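Local coordinates for protein multicopper oxidase type 1 (Nitrosomonas europaea, PDB 3G5W) that binds copper in a two-domain, laccase-like fold and probably couples oxidation of a substrate to reduction of dioxygen at its copper centres, at residues 6-12 against 23-29; 113-118 against 144-150; 168-172 against 294-298; 244-250 against 269-274. All coordinates share one frame; numbering follows the deposited sequence.

Contact 1 of 4, residues 6-12 against 23-29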
# COMPACT_ATOMS: atom_id res chain seq x y z
N ASP A 6 -25.59 14.37 -21.01
CA ASP A 6 -24.84 14.10 -22.23
C ASP A 6 -23.35 14.30 -21.98
O ASP A 6 -22.95 15.28 -21.35
CB ASP A 6 -25.28 15.02 -23.38
CG ASP A 6 -26.68 14.71 -23.91
OD1 ASP A 6 -27.19 13.58 -23.73
OD2 ASP A 6 -27.28 15.62 -24.52
N LEU A 7 -22.54 13.37 -22.48
CA LEU A 7 -21.09 13.54 -22.50
C LEU A 7 -20.51 13.32 -23.88
O LEU A 7 -20.91 12.39 -24.58
CB LEU A 7 -20.41 12.57 -21.52
CG LEU A 7 -20.51 12.83 -20.02
CD1 LEU A 7 -19.87 11.67 -19.26
CD2 LEU A 7 -19.83 14.14 -19.63
N SER A 8 -19.56 14.16 -24.27
CA SER A 8 -18.74 13.91 -25.44
C SER A 8 -17.36 13.50 -24.97
O SER A 8 -16.96 13.84 -23.86
CB SER A 8 -18.65 15.16 -26.32
OG SER A 8 -17.98 16.20 -25.62
N ILE A 9 -16.64 12.75 -25.79
CA ILE A 9 -15.24 12.44 -25.52
C ILE A 9 -14.43 13.16 -26.59
O ILE A 9 -14.61 12.91 -27.78
CB ILE A 9 -14.95 10.91 -25.58
CG1 ILE A 9 -16.05 10.12 -24.86
CG2 ILE A 9 -13.56 10.61 -25.03
CD1 ILE A 9 -15.95 8.60 -25.01
N GLU A 10 -13.54 14.07 -26.18
CA GLU A 10 -12.83 14.93 -27.12
C GLU A 10 -11.32 14.89 -26.91
O GLU A 10 -10.84 14.85 -25.78
CB GLU A 10 -13.31 16.39 -26.98
CG GLU A 10 -14.80 16.59 -27.22
CD GLU A 10 -15.31 17.96 -26.76
OE1 GLU A 10 -16.53 18.10 -26.58
OE2 GLU A 10 -14.49 18.89 -26.57
N ASP A 11 -10.57 14.90 -28.02
CA ASP A 11 -9.12 15.10 -27.97
C ASP A 11 -8.84 16.51 -27.44
O ASP A 11 -9.29 17.51 -28.03
CB ASP A 11 -8.50 14.93 -29.36
CG ASP A 11 -8.51 13.48 -29.82
OD1 ASP A 11 -9.30 13.17 -30.73
OD2 ASP A 11 -7.73 12.66 -29.27
N THR A 12 -8.12 16.58 -26.32
CA THR A 12 -8.01 17.79 -25.53
C THR A 12 -6.60 17.98 -24.95
O THR A 12 -6.01 17.04 -24.44
CB THR A 12 -9.04 17.76 -24.36
OG1 THR A 12 -10.36 17.62 -24.90
CG2 THR A 12 -8.98 19.02 -23.52
N HIS A 23 -1.72 15.34 -23.81
CA HIS A 23 -2.81 15.00 -24.72
C HIS A 23 -3.79 14.08 -23.98
O HIS A 23 -3.39 13.03 -23.46
CB HIS A 23 -2.25 14.31 -25.96
CG HIS A 23 -3.24 14.11 -27.07
ND1 HIS A 23 -4.49 13.56 -26.88
CD2 HIS A 23 -3.14 14.36 -28.40
CE1 HIS A 23 -5.12 13.50 -28.03
NE2 HIS A 23 -4.33 13.98 -28.97
N THR A 24 -5.05 14.48 -23.91
CA THR A 24 -6.07 13.73 -23.18
C THR A 24 -7.29 13.44 -24.05
O THR A 24 -7.56 14.15 -25.03
CB THR A 24 -6.53 14.47 -21.90
OG1 THR A 24 -7.16 15.71 -22.24
CG2 THR A 24 -5.37 14.72 -20.94
N PHE A 25 -8.02 12.39 -23.67
CA PHE A 25 -9.31 12.08 -24.26
C PHE A 25 -10.36 12.44 -23.21
O PHE A 25 -10.78 11.59 -22.42
CB PHE A 25 -9.42 10.59 -24.65
CG PHE A 25 -8.19 10.05 -25.34
CD1 PHE A 25 -7.57 10.76 -26.36
CD2 PHE A 25 -7.67 8.80 -24.99
CE1 PHE A 25 -6.44 10.26 -27.00
CE2 PHE A 25 -6.53 8.29 -25.64
CZ PHE A 25 -5.92 9.02 -26.63
N ALA A 26 -10.77 13.70 -23.22
CA ALA A 26 -11.49 14.29 -22.10
C ALA A 26 -13.00 14.28 -22.26
O ALA A 26 -13.54 14.68 -23.31
CB ALA A 26 -10.99 15.71 -21.88
N PHE A 27 -13.69 13.86 -21.21
CA PHE A 27 -15.14 13.95 -21.18
C PHE A 27 -15.55 15.43 -21.12
O PHE A 27 -15.11 16.18 -20.24
CB PHE A 27 -15.72 13.15 -20.01
CG PHE A 27 -15.42 11.67 -20.07
CD1 PHE A 27 -16.02 10.87 -21.03
CD2 PHE A 27 -14.53 11.09 -19.17
CE1 PHE A 27 -15.74 9.50 -21.10
CE2 PHE A 27 -14.25 9.71 -19.22
CZ PHE A 27 -14.86 8.92 -20.18
N ASN A 28 -16.38 15.84 -22.09
CA ASN A 28 -16.78 17.24 -22.29
C ASN A 28 -15.59 18.20 -22.36
O ASN A 28 -15.68 19.36 -21.94
CB ASN A 28 -17.79 17.69 -21.22
CG ASN A 28 -19.22 17.23 -21.51
OD1 ASN A 28 -19.49 16.57 -22.51
ND2 ASN A 28 -20.15 17.59 -20.62
N GLY A 29 -14.47 17.72 -22.90
CA GLY A 29 -13.26 18.52 -23.07
C GLY A 29 -12.63 19.06 -21.79
O GLY A 29 -11.90 20.05 -21.84
O HOH W 1 -23.40 18.64 -21.26
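T12 O is gripped twice by T24: T24 N donates to T12 O at 2.8 Å, and T24 OG1 donates to the same oxygen from above the carbonyl plane. T24 OG1 gets there because it sits between its own N and carbonyl carbon (chi1 63°). E10 and A26 exchange two backbone bonds, and A26 N and T12 OG1 reach E10 O from opposite faces of its plane. At the other end, beyond the strand, N28 takes over the pairing: its N donates to S8 O at 2.7 Å, and its OD1 accepts S8 N at 3.0 Å with a nearly straight N-H (168°). N28 ND2 is held by N309. S8 OG donates to E10 OE1 at 2.6 Å, a bond within the strand, and E10 OE2 lies beside G29 CA.

Packing follows on the I9, D11, F25 and F27 face. I9 lies alongside F27, with CG1 3.8 Å from F27 CE1, while D11 OD2 meets the edge of the F25 ring, the carboxylate and ring planes almost perpendicular. I9 also touches the copper ligand M117, and F25 packs against the ligands H56 and H111. This is an antiparallel beta hairpin whose second strand runs out into a type II turn from A26 to G29, and which walls the mononuclear copper site of a cupredoxin domain.

Contact 2 of 4, residues 113-118 against 144-150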
# COMPACT_ATOMS: atom_id res chain seq x y z
N THR A 113 -4.78 6.04 -16.65
CA THR A 113 -3.51 6.51 -16.08
C THR A 113 -3.04 7.86 -16.63
O THR A 113 -2.67 8.75 -15.85
CB THR A 113 -2.38 5.46 -16.23
OG1 THR A 113 -2.81 4.22 -15.65
CG2 THR A 113 -1.09 5.92 -15.56
N MET A 114 -3.07 8.03 -17.96
CA MET A 114 -2.47 9.23 -18.56
C MET A 114 -3.26 9.96 -19.65
O MET A 114 -2.71 10.84 -20.33
CB MET A 114 -1.04 8.93 -19.03
CG MET A 114 -0.93 7.93 -20.19
SD MET A 114 0.78 7.39 -20.46
CE MET A 114 1.02 6.26 -19.09
N ARG A 115 -4.54 9.64 -19.83
CA ARG A 115 -5.35 10.39 -20.81
C ARG A 115 -6.53 11.12 -20.17
O ARG A 115 -7.42 11.60 -20.88
CB ARG A 115 -5.80 9.49 -21.97
CG ARG A 115 -4.65 8.80 -22.73
CD ARG A 115 -3.76 9.79 -23.48
NE ARG A 115 -2.53 9.15 -23.94
CZ ARG A 115 -1.37 9.76 -24.13
NH1 ARG A 115 -0.31 9.06 -24.53
NH2 ARG A 115 -1.25 11.07 -23.94
N GLY A 116 -6.51 11.21 -18.84
CA GLY A 116 -7.49 12.00 -18.08
C GLY A 116 -8.95 11.58 -18.20
O GLY A 116 -9.84 12.41 -18.06
N MET A 117 -9.19 10.28 -18.44
CA MET A 117 -10.55 9.78 -18.67
C MET A 117 -11.21 9.37 -17.35
O MET A 117 -11.44 8.20 -17.11
CB MET A 117 -10.54 8.60 -19.66
CG MET A 117 -9.89 8.91 -21.00
SD MET A 117 -10.45 7.81 -22.30
CE MET A 117 -12.12 8.43 -22.59
N TRP A 118 -11.49 10.36 -16.51
CA TRP A 118 -12.05 10.13 -15.18
C TRP A 118 -12.68 11.39 -14.59
O TRP A 118 -12.25 12.52 -14.87
CB TRP A 118 -11.00 9.53 -14.21
CG TRP A 118 -9.61 10.09 -14.39
CD1 TRP A 118 -8.57 9.52 -15.09
CD2 TRP A 118 -9.11 11.33 -13.87
NE1 TRP A 118 -7.47 10.34 -15.04
CE2 TRP A 118 -7.77 11.45 -14.31
CE3 TRP A 118 -9.66 12.36 -13.09
CZ2 TRP A 118 -6.97 12.56 -13.98
CZ3 TRP A 118 -8.87 13.45 -12.77
CH2 TRP A 118 -7.53 13.54 -13.21
N SER A 144 -3.64 11.51 -9.40
CA SER A 144 -3.18 10.89 -10.64
C SER A 144 -1.67 10.93 -10.79
O SER A 144 -1.02 11.84 -10.27
CB SER A 144 -3.80 11.58 -11.86
OG SER A 144 -5.18 11.33 -11.93
N ASP A 145 -1.13 9.95 -11.51
CA ASP A 145 0.31 9.82 -11.77
C ASP A 145 0.54 9.76 -13.29
O ASP A 145 -0.15 9.01 -13.99
CB ASP A 145 0.84 8.56 -11.08
CG ASP A 145 0.28 8.40 -9.67
OD1 ASP A 145 0.67 9.18 -8.79
OD2 ASP A 145 -0.58 7.51 -9.45
N TRP A 146 1.49 10.55 -13.79
CA TRP A 146 1.64 10.73 -15.23
C TRP A 146 3.04 10.37 -15.71
O TRP A 146 4.01 10.55 -14.97
CB TRP A 146 1.34 12.18 -15.64
CG TRP A 146 0.01 12.73 -15.14
CD1 TRP A 146 -0.29 13.11 -13.86
CD2 TRP A 146 -1.17 12.97 -15.92
NE1 TRP A 146 -1.59 13.56 -13.79
CE2 TRP A 146 -2.15 13.48 -15.04
CE3 TRP A 146 -1.50 12.79 -17.27
CZ2 TRP A 146 -3.44 13.84 -15.47
CZ3 TRP A 146 -2.78 13.15 -17.70
CH2 TRP A 146 -3.74 13.66 -16.80
N VAL A 147 3.13 9.86 -16.94
CA VAL A 147 4.41 9.54 -17.59
C VAL A 147 4.62 10.50 -18.77
O VAL A 147 4.02 10.32 -19.84
CB VAL A 147 4.44 8.07 -18.09
CG1 VAL A 147 5.78 7.74 -18.76
CG2 VAL A 147 4.18 7.09 -16.94
N SER A 148 5.46 11.52 -18.58
CA SER A 148 5.58 12.62 -19.55
C SER A 148 6.14 12.22 -20.92
O SER A 148 5.90 12.92 -21.92
CB SER A 148 6.38 13.79 -18.97
OG SER A 148 7.76 13.49 -18.91
N SER A 149 6.86 11.10 -20.99
CA SER A 149 7.39 10.60 -22.27
C SER A 149 6.28 10.28 -23.27
O SER A 149 6.53 10.24 -24.47
CB SER A 149 8.30 9.39 -22.06
OG SER A 149 7.54 8.25 -21.71
N TRP A 150 5.06 10.06 -22.78
CA TRP A 150 3.92 9.77 -23.65
C TRP A 150 2.94 10.94 -23.79
O TRP A 150 1.88 10.79 -24.40
CB TRP A 150 3.16 8.52 -23.18
CG TRP A 150 4.03 7.29 -23.06
CD1 TRP A 150 4.38 6.65 -21.90
CD2 TRP A 150 4.64 6.56 -24.13
NE1 TRP A 150 5.18 5.57 -22.18
CE2 TRP A 150 5.36 5.49 -23.54
CE3 TRP A 150 4.66 6.70 -25.52
CZ2 TRP A 150 6.09 4.57 -24.30
CZ3 TRP A 150 5.39 5.78 -26.29
CH2 TRP A 150 6.09 4.72 -25.67
O HOH W 2 -2.59 8.10 -13.20
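R115 reaches W150 by a folded path. From CB, CG stands beside the backbone N, and the chain bends at chi2 (-66°) before running out to the guanidinium, one face of which is approached by M114 CG. NE forms a salt bridge with E110. At the end of the group, NH1 and NH2 both donate to the single acceptor W150 O, at 2.8 Å from NH1 and 3.2 Å from NH2. The oxygen lies in the guanidinium plane, and both nitrogens come to it from the same face of its carbonyl. NH1 also bonds E156 O, while NH2 serves H23 O and A151 O, so several carbonyls fix the rotation of the group.

M114 runs beside this arm. Its SD lies 3.8 Å from W150 CB, obliquely to the indole, a Met-aromatic contact, and the bend at chi3 brings CE against V147 CG2. M114 O, buried with no polar partner in the model, lies 3.5 Å from W146 CZ3, oblique to the indole. T113 O lies over one face of the W146 indole and 2.7 Å from a water that accepts D145 N and may donate to T113 O. Farther along, W118 and W146 meet through their CZ2 atoms, 4.0 Å apart, W146 CZ2 arriving at the W118 edge; S144 OG is close to W118 CZ2.

The segment 113-118 carries the copper ligand M117, which does not touch 144-150, and the contact joins this ligand-bearing loop of the first cupredoxin domain to the strand 137-146 that opens the second.

Contact 3 of 4, residues 168-172 against 294-298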
# COMPACT_ATOMS: atom_id res chain seq x y z
N THR A 168 -0.54 14.71 -9.75
CA THR A 168 -1.53 15.79 -9.73
C THR A 168 -2.69 15.57 -8.76
O THR A 168 -3.04 14.43 -8.45
CB THR A 168 -2.12 16.05 -11.16
OG1 THR A 168 -2.80 14.88 -11.63
CG2 THR A 168 -1.02 16.45 -12.17
N ILE A 169 -3.25 16.67 -8.26
CA ILE A 169 -4.60 16.68 -7.66
C ILE A 169 -5.49 17.37 -8.69
O ILE A 169 -5.23 18.52 -9.07
CB ILE A 169 -4.68 17.49 -6.34
CG1 ILE A 169 -3.66 17.00 -5.31
CG2 ILE A 169 -6.11 17.43 -5.77
CD1 ILE A 169 -3.53 17.91 -4.07
N ASN A 170 -6.53 16.67 -9.16
CA ASN A 170 -7.43 17.20 -10.20
C ASN A 170 -6.67 17.77 -11.40
O ASN A 170 -6.96 18.87 -11.89
CB ASN A 170 -8.41 18.22 -9.62
CG ASN A 170 -9.26 17.63 -8.50
OD1 ASN A 170 -9.35 16.42 -8.36
ND2 ASN A 170 -9.88 18.50 -7.69
N ALA A 171 -5.67 17.01 -11.84
CA ALA A 171 -4.89 17.32 -13.05
C ALA A 171 -4.00 18.56 -12.98
O ALA A 171 -3.54 19.04 -14.02
CB ALA A 171 -5.79 17.37 -14.29
N LYS A 172 -3.74 19.08 -11.77
CA LYS A 172 -2.68 20.08 -11.57
C LYS A 172 -1.65 19.64 -10.53
O LYS A 172 -1.98 19.00 -9.54
CB LYS A 172 -3.24 21.45 -11.16
CG LYS A 172 -4.25 22.05 -12.14
CD LYS A 172 -3.68 22.23 -13.55
CE LYS A 172 -3.05 23.58 -13.75
NZ LYS A 172 -3.28 24.03 -15.17
N ASP A 294 -13.82 26.62 -7.00
CA ASP A 294 -14.33 25.39 -7.62
C ASP A 294 -13.27 24.42 -8.17
O ASP A 294 -13.61 23.51 -8.94
CB ASP A 294 -15.38 25.71 -8.69
CG ASP A 294 -16.53 24.71 -8.71
OD1 ASP A 294 -16.76 24.02 -7.69
OD2 ASP A 294 -17.23 24.63 -9.74
N PHE A 295 -12.01 24.59 -7.78
CA PHE A 295 -10.94 23.68 -8.20
C PHE A 295 -11.07 22.27 -7.58
O PHE A 295 -10.49 21.30 -8.09
CB PHE A 295 -9.55 24.28 -7.90
CG PHE A 295 -8.41 23.36 -8.27
CD1 PHE A 295 -7.76 22.61 -7.29
CD2 PHE A 295 -8.03 23.21 -9.60
CE1 PHE A 295 -6.72 21.74 -7.62
CE2 PHE A 295 -7.00 22.35 -9.95
CZ PHE A 295 -6.34 21.60 -8.96
N TYR A 296 -11.83 22.17 -6.49
CA TYR A 296 -12.15 20.87 -5.88
C TYR A 296 -13.64 20.59 -6.01
O TYR A 296 -14.19 19.76 -5.28
CB TYR A 296 -11.68 20.82 -4.41
CG TYR A 296 -10.21 21.14 -4.25
CD1 TYR A 296 -9.24 20.18 -4.52
CD2 TYR A 296 -9.79 22.41 -3.85
CE1 TYR A 296 -7.89 20.46 -4.40
CE2 TYR A 296 -8.44 22.70 -3.72
CZ TYR A 296 -7.50 21.72 -4.00
OH TYR A 296 -6.16 21.99 -3.89
N TYR A 297 -14.29 21.28 -6.95
CA TYR A 297 -15.74 21.20 -7.14
C TYR A 297 -16.50 21.63 -5.88
O TYR A 297 -17.66 21.28 -5.72
CB TYR A 297 -16.18 19.79 -7.56
CG TYR A 297 -16.09 19.49 -9.04
CD1 TYR A 297 -16.69 20.33 -9.98
CD2 TYR A 297 -15.44 18.35 -9.49
CE1 TYR A 297 -16.62 20.04 -11.35
CE2 TYR A 297 -15.36 18.05 -10.85
CZ TYR A 297 -15.95 18.90 -11.78
OH TYR A 297 -15.88 18.62 -13.12
N GLU A 298 -15.84 22.40 -5.01
CA GLU A 298 -16.44 22.78 -3.74
C GLU A 298 -17.61 23.76 -3.90
O GLU A 298 -18.51 23.79 -3.06
CB GLU A 298 -15.38 23.32 -2.76
CG GLU A 298 -14.96 24.77 -2.98
CD GLU A 298 -13.88 24.95 -4.04
OE1 GLU A 298 -13.47 26.12 -4.25
OE2 GLU A 298 -13.44 23.96 -4.67
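N170 ND2 donates to F295 O at 2.9 Å, in the carbonyl plane and on a lone pair of that oxygen. The bond also lies close to the amide plane of N170, with an N-H angle of 153°. ND2 then passes Y296 CD1, the amide turned 56° from the phenol ring. I169 CG2 comes to the edge of the same ring, 3.8 Å from Y296 CE1. F295 reaches the other way: with CG anti to the backbone N (chi1 178°), its ring extends to the turn, where CZ lies 3.3 Å from I169 O and CE2 meets K172 CG at 3.5 Å, near the ring plane.

Further bonds position these groups. N170 OD1 accepts M142 N and ND2 also donates to I140 O, so both ends of the amide are tied to strand 137-146; Y296 OH bonds Q178 O. Within 294-298, E298 clasps the backbone, OE1 taking D294 N and OE2 taking Y296 N at 3.0 Å. K172 NZ bonds V15 O.

The type I' turn from I169 to K172, at the end of edge strand 166-169, is thus packed against the type I turn from D294 to Y297, in the long connection that follows the second cupredoxin domain's strand 269-274.

Contact 4 of 4, residues 244-250 against 269-274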
# COMPACT_ATOMS: atom_id res chain seq x y z
N ASN A 244 -8.02 24.90 14.40
CA ASN A 244 -6.62 25.22 14.66
C ASN A 244 -6.07 26.19 13.61
O ASN A 244 -5.35 25.77 12.71
CB ASN A 244 -5.80 23.90 14.74
CG ASN A 244 -4.34 24.11 15.12
OD1 ASN A 244 -3.51 23.22 14.93
ND2 ASN A 244 -4.02 25.29 15.65
N PRO A 245 -6.42 27.50 13.73
CA PRO A 245 -5.97 28.49 12.74
C PRO A 245 -4.47 28.53 12.47
O PRO A 245 -3.66 28.57 13.41
CB PRO A 245 -6.48 29.82 13.32
CG PRO A 245 -7.69 29.42 14.10
CD PRO A 245 -7.29 28.12 14.75
N GLY A 246 -4.13 28.49 11.19
CA GLY A 246 -2.76 28.56 10.70
C GLY A 246 -2.72 28.34 9.19
O GLY A 246 -3.75 28.37 8.53
N LEU A 247 -1.51 28.15 8.66
CA LEU A 247 -1.31 27.73 7.28
C LEU A 247 -0.73 26.32 7.34
O LEU A 247 0.32 26.10 7.96
CB LEU A 247 -0.39 28.70 6.53
CG LEU A 247 -0.86 30.17 6.47
CD1 LEU A 247 0.16 31.04 5.76
CD2 LEU A 247 -2.23 30.30 5.79
N TRP A 248 -1.43 25.38 6.71
CA TRP A 248 -1.17 23.95 6.93
C TRP A 248 -1.01 23.18 5.63
O TRP A 248 -1.87 23.23 4.76
CB TRP A 248 -2.33 23.33 7.71
CG TRP A 248 -2.63 24.01 9.01
CD1 TRP A 248 -3.70 24.82 9.28
CD2 TRP A 248 -1.86 23.95 10.20
NE1 TRP A 248 -3.65 25.25 10.59
CE2 TRP A 248 -2.52 24.73 11.18
CE3 TRP A 248 -0.67 23.30 10.56
CZ2 TRP A 248 -2.03 24.89 12.48
CZ3 TRP A 248 -0.18 23.45 11.85
CH2 TRP A 248 -0.87 24.23 12.80
N MET A 249 0.09 22.45 5.52
CA MET A 249 0.33 21.61 4.35
C MET A 249 -0.59 20.41 4.34
O MET A 249 -0.88 19.82 5.38
CB MET A 249 1.77 21.11 4.31
CG MET A 249 2.84 22.18 4.23
SD MET A 249 2.68 23.37 2.87
CE MET A 249 2.60 22.30 1.45
N ILE A 250 -1.06 20.07 3.15
CA ILE A 250 -1.59 18.74 2.87
C ILE A 250 -0.86 18.24 1.63
O ILE A 250 -0.78 18.94 0.62
CB ILE A 250 -3.14 18.71 2.73
CG1 ILE A 250 -3.59 17.48 1.92
CG2 ILE A 250 -3.67 19.99 2.12
CD1 ILE A 250 -5.06 17.19 2.07
N MET A 269 0.34 18.28 -3.64
CA MET A 269 0.58 19.19 -2.54
C MET A 269 -0.33 20.41 -2.64
O MET A 269 -0.51 20.97 -3.73
CB MET A 269 2.06 19.60 -2.57
CG MET A 269 2.50 20.63 -1.57
SD MET A 269 4.22 20.40 -1.05
CE MET A 269 5.13 20.48 -2.60
N THR A 270 -0.93 20.80 -1.52
CA THR A 270 -1.58 22.11 -1.40
C THR A 270 -1.50 22.59 0.06
O THR A 270 -0.78 22.00 0.87
CB THR A 270 -3.04 22.14 -1.98
OG1 THR A 270 -3.50 23.50 -2.04
CG2 THR A 270 -4.02 21.31 -1.15
N THR A 271 -2.19 23.68 0.37
CA THR A 271 -2.27 24.16 1.75
C THR A 271 -3.71 24.37 2.18
O THR A 271 -4.61 24.53 1.35
CB THR A 271 -1.50 25.49 1.97
OG1 THR A 271 -2.13 26.54 1.23
CG2 THR A 271 -0.05 25.36 1.51
N ILE A 272 -3.93 24.36 3.50
CA ILE A 272 -5.16 24.83 4.11
C ILE A 272 -4.89 26.22 4.69
O ILE A 272 -3.97 26.37 5.49
CB ILE A 272 -5.63 23.88 5.25
CG1 ILE A 272 -6.01 22.51 4.69
CG2 ILE A 272 -6.78 24.51 6.04
CD1 ILE A 272 -6.06 21.41 5.75
N GLU A 273 -5.67 27.21 4.27
CA GLU A 273 -5.54 28.60 4.74
C GLU A 273 -6.73 29.01 5.60
O GLU A 273 -7.87 29.03 5.12
CB GLU A 273 -5.45 29.57 3.55
CG GLU A 273 -4.26 29.36 2.61
CD GLU A 273 -4.30 30.25 1.37
OE1 GLU A 273 -3.27 30.34 0.67
OE2 GLU A 273 -5.36 30.85 1.08
N TYR A 274 -6.49 29.35 6.87
CA TYR A 274 -7.54 29.92 7.72
C TYR A 274 -7.61 31.43 7.53
O TYR A 274 -6.58 32.11 7.52
CB TYR A 274 -7.25 29.66 9.18
CG TYR A 274 -7.55 28.29 9.71
CD1 TYR A 274 -8.57 28.11 10.65
CD2 TYR A 274 -6.79 27.18 9.33
CE1 TYR A 274 -8.84 26.87 11.18
CE2 TYR A 274 -7.06 25.92 9.86
CZ TYR A 274 -8.08 25.79 10.79
OH TYR A 274 -8.37 24.58 11.35
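Backbone hydrogen bonds join W248 to I272 and I250 to T270 as antiparallel hydrogen-bonded pairs. I272 N reaches W248 O at 2.7 Å, and T270 N donates to I250 O at 2.8 Å. Y274 N adds a weak bond to G246 O at the far end. M249 with T271, between these two pairs, and L247 with E273, on the Y274 side, are non-hydrogen-bonded pairs.

The aromatic contacts gather around Y274. P245 CA stands over its ring, 3.4 Å from the centroid and 15° off the normal, a CH-pi contact, and the N244 carbonyl covers the same ring beside it. W248 meets Y274 rim to rim, the planes 74° apart, with NE1 and CD1 both close to Y274 CE2. W248 NE1 donates to N244 O at 2.8 Å, which helps hold the indole; H207 packs edge-to-face with W248.

These two strands are neighbours in a sheet of the second cupredoxin domain, flanked by 180-182 beyond 269-274 and 200-204 beyond 247-252.

Apolar contacts fill both faces. On one, I250 and T270 lie side by side, their CG2 atoms 3.5 Å apart; I250 CG1 runs anti to the backbone N, which leaves CG2 to meet T270 CG2, and T270 OG1 is hydrogen-bonded to Q178 O. On the other, M249 curls back through chi2 and chi3, placing SD by T271 CG2 and CE tightly on M269 CG at 3.5 Å. L247 CD2 packs on E273 CG, whose carboxylate forms a salt bridge with R181 and a hydrogen bond with Y284. W69 of the third subunit packs on L247 and W248, and V74 of that subunit on M249.

Contacts 1 and 2 touch beside the mononuclear copper: F25 N lies 3.0 Å from R115 O, a probable hydrogen bond, and the F25 side chain is about 5 Å from the copper ion. Contact 2 passes into contact 3 through neighbouring strands 137-146 and 166-169, where W146 NE1 is 2.8 Å from T168 OG1. Contact 3 touches contact 4 by packing, Y296 OH lying 3.5 Å from T270 CG2. The far ends, contacts 1 and 4, have centres about 33 Å apart on opposite sides of the chain's centre; the M249 side chain of contact 4 is about 5 Å from a Cu-O-Cu linkage.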